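Local coordinates for protein probable aminotransferase (Pseudomonas aeruginosa, PDB 5YKR) that is a probable class-III aminotransferase, a pyridoxal-phosphate enzyme that carries its cofactor covalently on a lysine and assembles here from two chains, at residues R156-H167 / G218-M229; H262-G270 / M347-F356. All blocks are in the same frame, centred on the assembly; numbering follows the deposited sequence. Where two conformers were deposited one is given.

Contact 1: R156-H167 / G218-M229; sequences RDKVVVFNCNYH and GDVAAVLTEPFM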
loop_
_atom_site.group_PDB
_atom_site.type_symbol
_atom_site.label_atom_id
_atom_site.label_comp_id
_atom_site.label_asym_id
_atom_site.label_seq_id
_atom_site.Cartn_x
_atom_site.Cartn_y
_atom_site.Cartn_z
ATOM N N ARG A 156 -6.578 -12.065 -21.780
ATOM C CA ARG A 156 -5.613 -13.128 -21.549
ATOM C C ARG A 156 -5.238 -13.143 -20.053
ATOM O O ARG A 156 -5.248 -12.100 -19.401
ATOM C CB ARG A 156 -4.377 -12.848 -22.363
ATOM C CG ARG A 156 -4.647 -12.906 -23.872
ATOM C CD ARG A 156 -3.388 -12.419 -24.573
ATOM N NE ARG A 156 -3.686 -11.564 -25.657
ATOM C CZ ARG A 156 -2.846 -10.671 -26.184
ATOM N NH1 ARG A 156 -1.619 -10.474 -25.709
ATOM N NH2 ARG A 156 -3.267 -9.925 -27.194
ATOM N N ASP A 157 -4.890 -14.333 -19.528
ATOM C CA ASP A 157 -4.675 -14.486 -18.088
ATOM C C ASP A 157 -3.245 -14.587 -17.584
ATOM O O ASP A 157 -3.036 -14.437 -16.413
ATOM C CB ASP A 157 -5.405 -15.748 -17.572
ATOM C CG ASP A 157 -6.912 -15.557 -17.447
ATOM O OD1 ASP A 157 -7.412 -14.414 -17.307
ATOM O OD2 ASP A 157 -7.590 -16.593 -17.529
ATOM N N LYS A 158 -2.277 -14.831 -18.445
ATOM C CA LYS A 158 -0.916 -15.069 -17.979
ATOM C C LYS A 158 -0.045 -13.825 -18.012
ATOM O O LYS A 158 -0.215 -12.979 -18.864
ATOM C CB LYS A 158 -0.236 -16.246 -18.699
ATOM C CG LYS A 158 -1.150 -17.437 -18.542
ATOM C CD LYS A 158 -0.506 -18.730 -18.611
ATOM C CE LYS A 158 -1.583 -19.768 -18.408
ATOM N NZ LYS A 158 -1.109 -20.770 -19.225
ATOM N N VAL A 159 0.862 -13.740 -17.057
ATOM C CA VAL A 159 1.893 -12.713 -17.039
ATOM C C VAL A 159 3.225 -13.443 -17.201
ATOM O O VAL A 159 3.445 -14.479 -16.556
ATOM C CB VAL A 159 1.887 -11.875 -15.729
ATOM C CG1 VAL A 159 2.155 -12.679 -14.464
ATOM C CG2 VAL A 159 2.948 -10.821 -15.730
ATOM N N VAL A 160 4.126 -12.869 -17.989
ATOM C CA VAL A 160 5.516 -13.311 -18.029
ATOM C C VAL A 160 6.305 -12.484 -17.027
ATOM O O VAL A 160 6.294 -11.237 -17.062
ATOM C CB VAL A 160 6.137 -13.166 -19.450
ATOM C CG1 VAL A 160 7.668 -13.282 -19.397
ATOM C CG2 VAL A 160 5.542 -14.259 -20.385
ATOM N N VAL A 161 7.044 -13.201 -16.184
ATOM C CA VAL A 161 8.057 -12.627 -15.336
ATOM C C VAL A 161 9.382 -13.390 -15.586
ATOM O O VAL A 161 9.404 -14.457 -16.217
ATOM C CB VAL A 161 7.704 -12.585 -13.863
ATOM C CG1 VAL A 161 6.451 -11.750 -13.630
ATOM C CG2 VAL A 161 7.526 -13.993 -13.301
ATOM N N PHE A 162 10.476 -12.820 -15.078
ATOM C CA PHE A 162 11.809 -13.404 -15.237
ATOM C C PHE A 162 12.291 -14.073 -13.962
ATOM O O PHE A 162 11.989 -13.646 -12.841
ATOM C CB PHE A 162 12.792 -12.335 -15.752
ATOM C CG PHE A 162 12.421 -11.831 -17.130
ATOM C CD1 PHE A 162 12.650 -12.608 -18.236
ATOM C CD2 PHE A 162 11.780 -10.652 -17.316
ATOM C CE1 PHE A 162 12.284 -12.201 -19.501
ATOM C CE2 PHE A 162 11.386 -10.245 -18.569
ATOM C CZ PHE A 162 11.635 -11.015 -19.669
ATOM N N ASN A 163 13.082 -15.131 -14.124
ATOM C CA ASN A 163 13.541 -15.880 -12.961
ATOM C C ASN A 163 14.405 -14.950 -12.071
ATOM O O ASN A 163 15.269 -14.208 -12.584
ATOM C CB ASN A 163 14.323 -17.129 -13.422
ATOM C CG ASN A 163 14.560 -18.131 -12.309
ATOM O OD1 ASN A 163 13.772 -18.268 -11.368
ATOM N ND2 ASN A 163 15.755 -18.785 -12.362
ATOM N N CYS A 164 14.154 -15.010 -10.779
ATOM C CA CYS A 164 14.822 -14.195 -9.748
ATOM C C CYS A 164 14.527 -12.706 -9.859
ATOM O O CYS A 164 15.275 -11.881 -9.337
ATOM C CB CYS A 164 16.341 -14.471 -9.676
ATOM S SG CYS A 164 16.722 -16.203 -9.436
ATOM N N ASN A 165 13.336 -12.398 -10.388
ATOM C CA ASN A 165 12.766 -11.069 -10.327
ATOM C C ASN A 165 12.498 -10.635 -8.882
ATOM O O ASN A 165 12.405 -11.465 -7.961
ATOM C CB ASN A 165 11.417 -11.029 -11.067
ATOM C CG ASN A 165 10.300 -11.770 -10.341
ATOM O OD1 ASN A 165 9.779 -11.261 -9.367
ATOM N ND2 ASN A 165 9.949 -12.988 -10.805
ATOM N N TYR A 166 12.272 -9.334 -8.707
ATOM C CA TYR A 166 11.433 -8.891 -7.560
ATOM C C TYR A 166 10.622 -7.706 -8.006
ATOM O O TYR A 166 11.169 -6.737 -8.537
ATOM C CB TYR A 166 12.215 -8.538 -6.279
ATOM C CG TYR A 166 11.307 -8.276 -5.079
ATOM C CD1 TYR A 166 10.577 -9.313 -4.550
ATOM C CD2 TYR A 166 11.168 -7.022 -4.499
ATOM C CE1 TYR A 166 9.727 -9.147 -3.483
ATOM C CE2 TYR A 166 10.307 -6.844 -3.390
ATOM C CZ TYR A 166 9.599 -7.937 -2.899
ATOM O OH TYR A 166 8.732 -7.817 -1.805
ATOM N N HIS A 167 9.304 -7.774 -7.747
ATOM C CA HIS A 167 8.331 -6.713 -8.075
ATOM C C HIS A 167 7.426 -6.358 -6.889
ATOM O O HIS A 167 6.402 -5.675 -7.108
ATOM C CB HIS A 167 7.525 -7.123 -9.286
ATOM C CG HIS A 167 8.374 -7.292 -10.481
ATOM N ND1 HIS A 167 8.959 -6.229 -11.136
ATOM C CD2 HIS A 167 8.792 -8.411 -11.125
ATOM C CE1 HIS A 167 9.733 -6.691 -12.126
ATOM N NE2 HIS A 167 9.644 -8.011 -12.136
ATOM N N GLY A 218 -0.185 -17.309 -26.943
ATOM C CA GLY A 218 -1.343 -16.457 -27.187
ATOM C C GLY A 218 -2.124 -16.104 -25.950
ATOM O O GLY A 218 -3.188 -15.515 -26.064
ATOM N N ASP A 219 -1.611 -16.455 -24.764
ATOM C CA ASP A 219 -2.333 -16.292 -23.508
ATOM C C ASP A 219 -1.634 -15.345 -22.534
ATOM O O ASP A 219 -1.997 -15.337 -21.337
ATOM C CB ASP A 219 -2.583 -17.631 -22.792
ATOM C CG ASP A 219 -1.330 -18.402 -22.484
ATOM O OD1 ASP A 219 -0.206 -17.928 -22.694
ATOM O OD2 ASP A 219 -1.493 -19.549 -22.012
ATOM N N VAL A 220 -0.698 -14.531 -23.038
ATOM C CA VAL A 220 0.091 -13.635 -22.176
ATOM C C VAL A 220 -0.477 -12.200 -22.297
ATOM O O VAL A 220 -0.467 -11.598 -23.362
ATOM C CB VAL A 220 1.564 -13.662 -22.538
ATOM C CG1 VAL A 220 2.320 -12.657 -21.677
ATOM C CG2 VAL A 220 2.121 -15.088 -22.316
ATOM N N ALA A 221 -0.949 -11.674 -21.180
ATOM C CA ALA A 221 -1.451 -10.315 -21.102
ATOM C C ALA A 221 -0.304 -9.292 -21.063
ATOM O O ALA A 221 -0.435 -8.171 -21.620
ATOM C CB ALA A 221 -2.317 -10.152 -19.884
ATOM N N ALA A 222 0.774 -9.617 -20.382
ATOM C CA ALA A 222 1.866 -8.663 -20.158
ATOM C C ALA A 222 3.183 -9.384 -19.859
ATOM O O ALA A 222 3.163 -10.489 -19.297
ATOM C CB ALA A 222 1.526 -7.729 -19.020
ATOM N N VAL A 223 4.274 -8.662 -20.146
ATOM C CA VAL A 223 5.590 -8.966 -19.631
ATOM C C VAL A 223 5.885 -7.901 -18.579
ATOM O O VAL A 223 5.827 -6.703 -18.889
ATOM C CB VAL A 223 6.691 -8.936 -20.720
ATOM C CG1 VAL A 223 8.061 -9.094 -20.105
ATOM C CG2 VAL A 223 6.445 -10.007 -21.772
ATOM N N LEU A 224 6.235 -8.319 -17.379
ATOM C CA LEU A 224 6.600 -7.423 -16.271
ATOM C C LEU A 224 8.094 -7.610 -16.002
ATOM O O LEU A 224 8.544 -8.768 -15.746
ATOM C CB LEU A 224 5.815 -7.747 -14.987
ATOM C CG LEU A 224 6.189 -7.021 -13.696
ATOM C CD1 LEU A 224 6.091 -5.496 -13.849
ATOM C CD2 LEU A 224 5.316 -7.470 -12.580
ATOM N N THR A 225 8.872 -6.527 -16.039
ATOM C CA THR A 225 10.320 -6.651 -15.831
ATOM C C THR A 225 10.950 -5.338 -15.381
ATOM O O THR A 225 10.517 -4.256 -15.806
ATOM C CB THR A 225 11.033 -7.143 -17.098
ATOM O OG1 THR A 225 12.415 -7.469 -16.816
ATOM C CG2 THR A 225 10.939 -6.152 -18.262
ATOM N N GLU A 226 12.010 -5.432 -14.584
ATOM C CA GLU A 226 12.964 -4.327 -14.493
ATOM C C GLU A 226 13.702 -4.255 -15.830
ATOM O O GLU A 226 13.908 -5.274 -16.499
ATOM C CB GLU A 226 13.964 -4.537 -13.381
ATOM C CG GLU A 226 13.378 -4.531 -11.977
ATOM C CD GLU A 226 14.512 -4.592 -10.978
ATOM O OE1 GLU A 226 14.993 -5.742 -10.672
ATOM O OE2 GLU A 226 14.977 -3.522 -10.521
ATOM N N PRO A 227 14.170 -3.065 -16.220
ATOM C CA PRO A 227 14.988 -2.992 -17.445
ATOM C C PRO A 227 16.421 -3.488 -17.280
ATOM O O PRO A 227 17.135 -3.706 -18.264
ATOM C CB PRO A 227 14.919 -1.499 -17.794
ATOM C CG PRO A 227 14.790 -0.812 -16.469
ATOM C CD PRO A 227 13.985 -1.731 -15.593
ATOM N N PHE A 228 16.816 -3.638 -16.018
ATOM C CA PHE A 228 18.155 -4.071 -15.605
ATOM C C PHE A 228 17.866 -4.694 -14.247
ATOM O O PHE A 228 17.278 -4.012 -13.398
ATOM C CB PHE A 228 19.023 -2.801 -15.580
ATOM C CG PHE A 228 20.484 -3.005 -15.321
ATOM C CD1 PHE A 228 20.967 -3.494 -14.129
ATOM C CD2 PHE A 228 21.391 -2.552 -16.272
ATOM C CE1 PHE A 228 22.331 -3.629 -13.928
ATOM C CE2 PHE A 228 22.747 -2.689 -16.101
ATOM C CZ PHE A 228 23.206 -3.216 -14.918
ATOM N N MET A 229 18.105 -6.004 -14.079
ATOM C CA MET A 229 17.641 -6.633 -12.841
ATOM C C MET A 229 18.507 -6.163 -11.674
ATOM O O MET A 229 19.735 -6.048 -11.810
ATOM C CB MET A 229 17.632 -8.161 -12.936
ATOM C CG MET A 229 16.880 -8.668 -14.128
ATOM S SD MET A 229 16.784 -10.490 -14.237
ATOM C CE MET A 229 15.733 -10.899 -12.834
HETATM O O HOH W 1 10.235 -9.999 -14.070
HETATM O O HOH W 2 13.673 -8.035 -11.094
#
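R156 grips the start of strand 220-225 with its guanidinium: NH1 reaches V220 O at 2.8 Å, the acceptor lying close to the guanidinium plane, and the same nitrogen also bonds D253 O. Nearby, K158 NZ forms a salt bridge to D219 OD2 at 3.1 Å, coming from above the carboxylate plane; R201 is a second basic partner of that oxygen. Between the strands run parallel-sheet bonds, K158 N to D219 O, A221 N to K158 O, V160 N to A222 O and L224 N to V160 O, the last nearly straight at 175°. A water continues the seam where the strands part, accepting from F162 N, donating to L224 O and meeting H167 NE2 2.8 Å away. L224 CG sits 3.7 Å above the centre of the H167 ring, 2° off its normal, while ND1 of that ring bonds D259. On the face carrying V160, V220 and V223, V160 CG2 meets V220 CG1 at 3.8 Å. The F162 ring, directed toward the other strand by a CG that stands beside the backbone N (chi1 -64°), touches V223 CG1 through CE2 and T225 OG1 through CD2. These are adjacent parallel strands of the seven-stranded mixed sheet in the large domain of a fold-type I pyridoxal-phosphate enzyme.

Contact 2: H262-G270 / M347-F356; sequences HTISCGPAG and MTEDAYRHMF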
loop_
_atom_site.group_PDB
_atom_site.type_symbol
_atom_site.label_atom_id
_atom_site.label_comp_id
_atom_site.label_asym_id
_atom_site.label_seq_id
_atom_site.Cartn_x
_atom_site.Cartn_y
_atom_site.Cartn_z
ATOM N N HIS A 262 13.887 0.531 -8.717
ATOM C CA HIS A 262 15.331 0.650 -8.480
ATOM C C HIS A 262 16.093 1.317 -9.596
ATOM O O HIS A 262 17.037 2.079 -9.315
ATOM C CB HIS A 262 15.974 -0.677 -8.151
ATOM C CG HIS A 262 15.699 -1.187 -6.783
ATOM N ND1 HIS A 262 15.938 -2.504 -6.430
ATOM C CD2 HIS A 262 15.353 -0.547 -5.639
ATOM C CE1 HIS A 262 15.678 -2.662 -5.141
ATOM N NE2 HIS A 262 15.316 -1.494 -4.630
ATOM N N THR A 263 15.784 1.019 -10.850
ATOM C CA THR A 263 16.567 1.519 -11.980
ATOM C C THR A 263 16.392 3.022 -12.223
ATOM O O THR A 263 17.121 3.571 -13.053
ATOM C CB THR A 263 16.341 0.708 -13.233
ATOM O OG1 THR A 263 14.951 0.761 -13.566
ATOM C CG2 THR A 263 16.787 -0.759 -13.028
ATOM N N ILE A 264 15.510 3.666 -11.437
ATOM C CA ILE A 264 15.494 5.126 -11.365
ATOM C C ILE A 264 16.860 5.685 -10.916
ATOM O O ILE A 264 17.164 6.874 -11.125
ATOM C CB ILE A 264 14.328 5.587 -10.467
ATOM C CG1 ILE A 264 14.054 7.094 -10.562
ATOM C CG2 ILE A 264 14.570 5.163 -9.024
ATOM C CD1 ILE A 264 13.720 7.590 -11.969
ATOM N N SER A 265 17.739 4.836 -10.369
ATOM C CA SER A 265 19.127 5.220 -10.157
ATOM C C SER A 265 19.880 5.639 -11.421
ATOM O O SER A 265 20.921 6.313 -11.306
ATOM C CB SER A 265 19.883 4.107 -9.430
ATOM O OG SER A 265 20.051 2.985 -10.274
ATOM N N CYS A 266 19.392 5.243 -12.603
ATOM C CA CYS A 266 20.097 5.479 -13.866
ATOM C C CYS A 266 20.032 6.910 -14.349
ATOM O O CYS A 266 20.825 7.327 -15.211
ATOM C CB CYS A 266 19.534 4.555 -14.909
ATOM S SG CYS A 266 19.925 2.829 -14.563
ATOM N N GLY A 267 19.063 7.687 -13.851
ATOM C CA GLY A 267 18.927 9.072 -14.300
ATOM C C GLY A 267 17.558 9.605 -13.966
ATOM O O GLY A 267 16.675 8.844 -13.553
ATOM N N PRO A 268 17.345 10.903 -14.237
ATOM C CA PRO A 268 16.093 11.518 -13.843
ATOM C C PRO A 268 14.861 11.014 -14.599
ATOM O O PRO A 268 13.735 11.232 -14.147
ATOM C CB PRO A 268 16.323 13.008 -14.095
ATOM C CG PRO A 268 17.469 13.066 -14.961
ATOM C CD PRO A 268 18.309 11.873 -14.762
ATOM N N ALA A 269 15.060 10.351 -15.724
ATOM C CA ALA A 269 14.017 9.734 -16.527
ATOM C C ALA A 269 14.159 8.220 -16.511
ATOM O O ALA A 269 13.603 7.534 -17.373
ATOM C CB ALA A 269 14.052 10.290 -17.943
ATOM N N GLY A 270 14.897 7.696 -15.537
ATOM C CA GLY A 270 15.089 6.270 -15.436
ATOM C C GLY A 270 16.002 5.682 -16.528
ATOM O O GLY A 270 16.565 6.376 -17.374
ATOM N N MET A 347 14.978 15.591 -7.853
ATOM C CA MET A 347 15.382 14.661 -8.920
ATOM C C MET A 347 15.807 15.426 -10.156
ATOM O O MET A 347 15.181 15.335 -11.217
ATOM C CB MET A 347 14.208 13.724 -9.225
ATOM C CG MET A 347 13.921 12.787 -8.114
ATOM S SD MET A 347 12.585 11.645 -8.409
ATOM C CE MET A 347 13.141 10.768 -9.839
ATOM N N THR A 348 16.873 16.202 -9.992
ATOM C CA THR A 348 17.375 17.084 -11.023
ATOM C C THR A 348 18.633 16.526 -11.687
ATOM O O THR A 348 19.292 15.635 -11.183
ATOM C CB THR A 348 17.726 18.462 -10.438
ATOM O OG1 THR A 348 18.817 18.290 -9.513
ATOM C CG2 THR A 348 16.516 19.052 -9.766
ATOM N N GLU A 349 18.974 17.117 -12.831
ATOM C CA GLU A 349 20.205 16.726 -13.540
ATOM C C GLU A 349 21.410 16.967 -12.626
ATOM O O GLU A 349 22.325 16.154 -12.592
ATOM C CB GLU A 349 20.377 17.550 -14.841
ATOM C CG GLU A 349 21.663 17.277 -15.620
ATOM C CD GLU A 349 21.689 18.029 -16.961
ATOM O OE1 GLU A 349 21.056 17.487 -17.890
ATOM O OE2 GLU A 349 22.292 19.148 -17.107
ATOM N N ASP A 350 21.430 18.079 -11.887
ATOM C CA ASP A 350 22.571 18.368 -11.015
ATOM C C ASP A 350 22.705 17.342 -9.886
ATOM O O ASP A 350 23.808 16.928 -9.509
ATOM C CB ASP A 350 22.464 19.774 -10.387
ATOM C CG ASP A 350 22.709 20.917 -11.345
ATOM O OD1 ASP A 350 23.220 20.727 -12.453
ATOM O OD2 ASP A 350 22.405 22.095 -10.962
ATOM N N ALA A 351 21.562 16.939 -9.340
ATOM C CA ALA A 351 21.555 15.942 -8.259
ATOM C C ALA A 351 22.164 14.632 -8.781
ATOM O O ALA A 351 23.021 14.018 -8.136
ATOM C CB ALA A 351 20.156 15.717 -7.741
ATOM N N TYR A 352 21.670 14.206 -9.945
ATOM C CA TYR A 352 22.161 12.960 -10.505
ATOM C C TYR A 352 23.652 13.051 -10.874
ATOM O O TYR A 352 24.383 12.095 -10.725
ATOM C CB TYR A 352 21.310 12.498 -11.658
ATOM C CG TYR A 352 20.071 11.714 -11.256
ATOM C CD1 TYR A 352 18.845 12.347 -11.034
ATOM C CD2 TYR A 352 20.104 10.337 -11.182
ATOM C CE1 TYR A 352 17.698 11.617 -10.729
ATOM C CE2 TYR A 352 18.979 9.613 -10.832
ATOM C CZ TYR A 352 17.785 10.238 -10.627
ATOM O OH TYR A 352 16.662 9.487 -10.368
ATOM N N ARG A 353 24.099 14.191 -11.370
ATOM C CA ARG A 353 25.500 14.345 -11.699
ATOM C C ARG A 353 26.370 14.056 -10.490
ATOM O O ARG A 353 27.380 13.330 -10.574
ATOM C CB ARG A 353 25.779 15.723 -12.268
ATOM C CG ARG A 353 27.224 15.878 -12.735
ATOM C CD ARG A 353 27.500 17.245 -13.418
ATOM N NE ARG A 353 26.395 17.740 -14.258
ATOM C CZ ARG A 353 25.507 18.682 -13.884
ATOM N NH1 ARG A 353 25.637 19.362 -12.736
ATOM N NH2 ARG A 353 24.521 18.989 -14.694
ATOM N N HIS A 354 26.015 14.664 -9.365
ATOM C CA HIS A 354 26.732 14.430 -8.116
ATOM C C HIS A 354 26.657 12.960 -7.708
ATOM O O HIS A 354 27.668 12.334 -7.346
ATOM C CB HIS A 354 26.161 15.300 -7.007
ATOM C CG HIS A 354 26.791 15.069 -5.667
ATOM N ND1 HIS A 354 27.948 15.716 -5.289
ATOM C CD2 HIS A 354 26.438 14.290 -4.624
ATOM C CE1 HIS A 354 28.285 15.315 -4.081
ATOM N NE2 HIS A 354 27.390 14.446 -3.658
ATOM N N MET A 355 25.459 12.402 -7.737
ATOM C CA MET A 355 25.289 10.989 -7.346
ATOM C C MET A 355 26.136 10.057 -8.224
ATOM O O MET A 355 26.747 9.102 -7.726
ATOM C CB MET A 355 23.801 10.634 -7.436
ATOM C CG MET A 355 22.948 11.307 -6.369
ATOM S SD MET A 355 21.190 11.419 -6.717
ATOM C CE MET A 355 20.711 9.700 -6.662
ATOM N N PHE A 356 26.194 10.347 -9.507
ATOM C CA PHE A 356 26.987 9.491 -10.438
ATOM C C PHE A 356 28.493 9.600 -10.147
ATOM O O PHE A 356 29.214 8.610 -10.172
ATOM C CB PHE A 356 26.794 9.906 -11.890
ATOM C CG PHE A 356 25.435 9.726 -12.457
ATOM C CD1 PHE A 356 24.504 8.876 -11.894
ATOM C CD2 PHE A 356 25.091 10.432 -13.598
ATOM C CE1 PHE A 356 23.265 8.695 -12.460
ATOM C CE2 PHE A 356 23.833 10.300 -14.174
ATOM C CZ PHE A 356 22.921 9.401 -13.595
#
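Y352 reaches from helix 349-372 against the loop residues I264 to P268, where its hydroxyl donates to I264 O at 2.8 Å. The bond approaches tilted 34° from the carbonyl plane. G267 O lies 3.2 Å from the same OH, beside I264 O; of the two, I264 O takes the hydrogen bond. One face of the ring lies against the G267-P268 peptide: G267 C is 3.3 Å above the ring plane toward its rim, and P268 N stands over the centre. Two CH-pi contacts come from this side: G267 CA is 3.9 Å from the centroid of the Y352 ring, and P268 CD is 4.0 Å from the centroid of the Y352 ring. G267, with no side chain, lets its CA and carbonyl carbon approach the ring face. Beside the hydroxyl, I264 CG1 and M347 CE meet at 3.9 Å, the two side chains crossing at about a right angle; the methionine chain bends at its last torsion (chi3 60°), which turns the methyl toward the isoleucine.

The segment 262-270 leaves strand 255-259 of the seven-stranded sheet of a fold-type I pyridoxal-phosphate enzyme, with a short 3-10 turn at 264-266 and a type I beta turn from G267 to G270 leading to helix 270-275. Strand 378-382 also holds this loop, through S265 OG to I382 O. R127 ties both sides together, its NH1 bonding P268 O and M347 O.

Packing is slighter toward F356, whose ring edge faces S265 O, with CE1 3.5 Å from that oxygen. On the exposed flank of the helix, R353 grips D350 OD1 with NH1 and NH2 and also forms a salt bridge with E349, while T348 OG1 caps the helix by accepting from A351 N.

How the contacts relate
Both contacts are largely buried, yet they join different kinds of element. Contact 1 pairs two neighbouring strands inside the central sheet, held by repeated backbone bonds with charged groups at one end and a water at the other; contact 2 sets a helix on a loop, with the Y352 ring lying on the G267-P268 backbone and proline ring, beside an I264-M347 apolar pair. Their centres are 25 Å apart, but the loop after strand 220-225 meets the loop after strand 255-259: P227 CG comes within 3.3 Å of T263 OG1, and F228 O within 3.3 Å of T263 CG2. The salt bridge of contact 1 lies at the strand starts, those of contact 2 on the exposed helix flank.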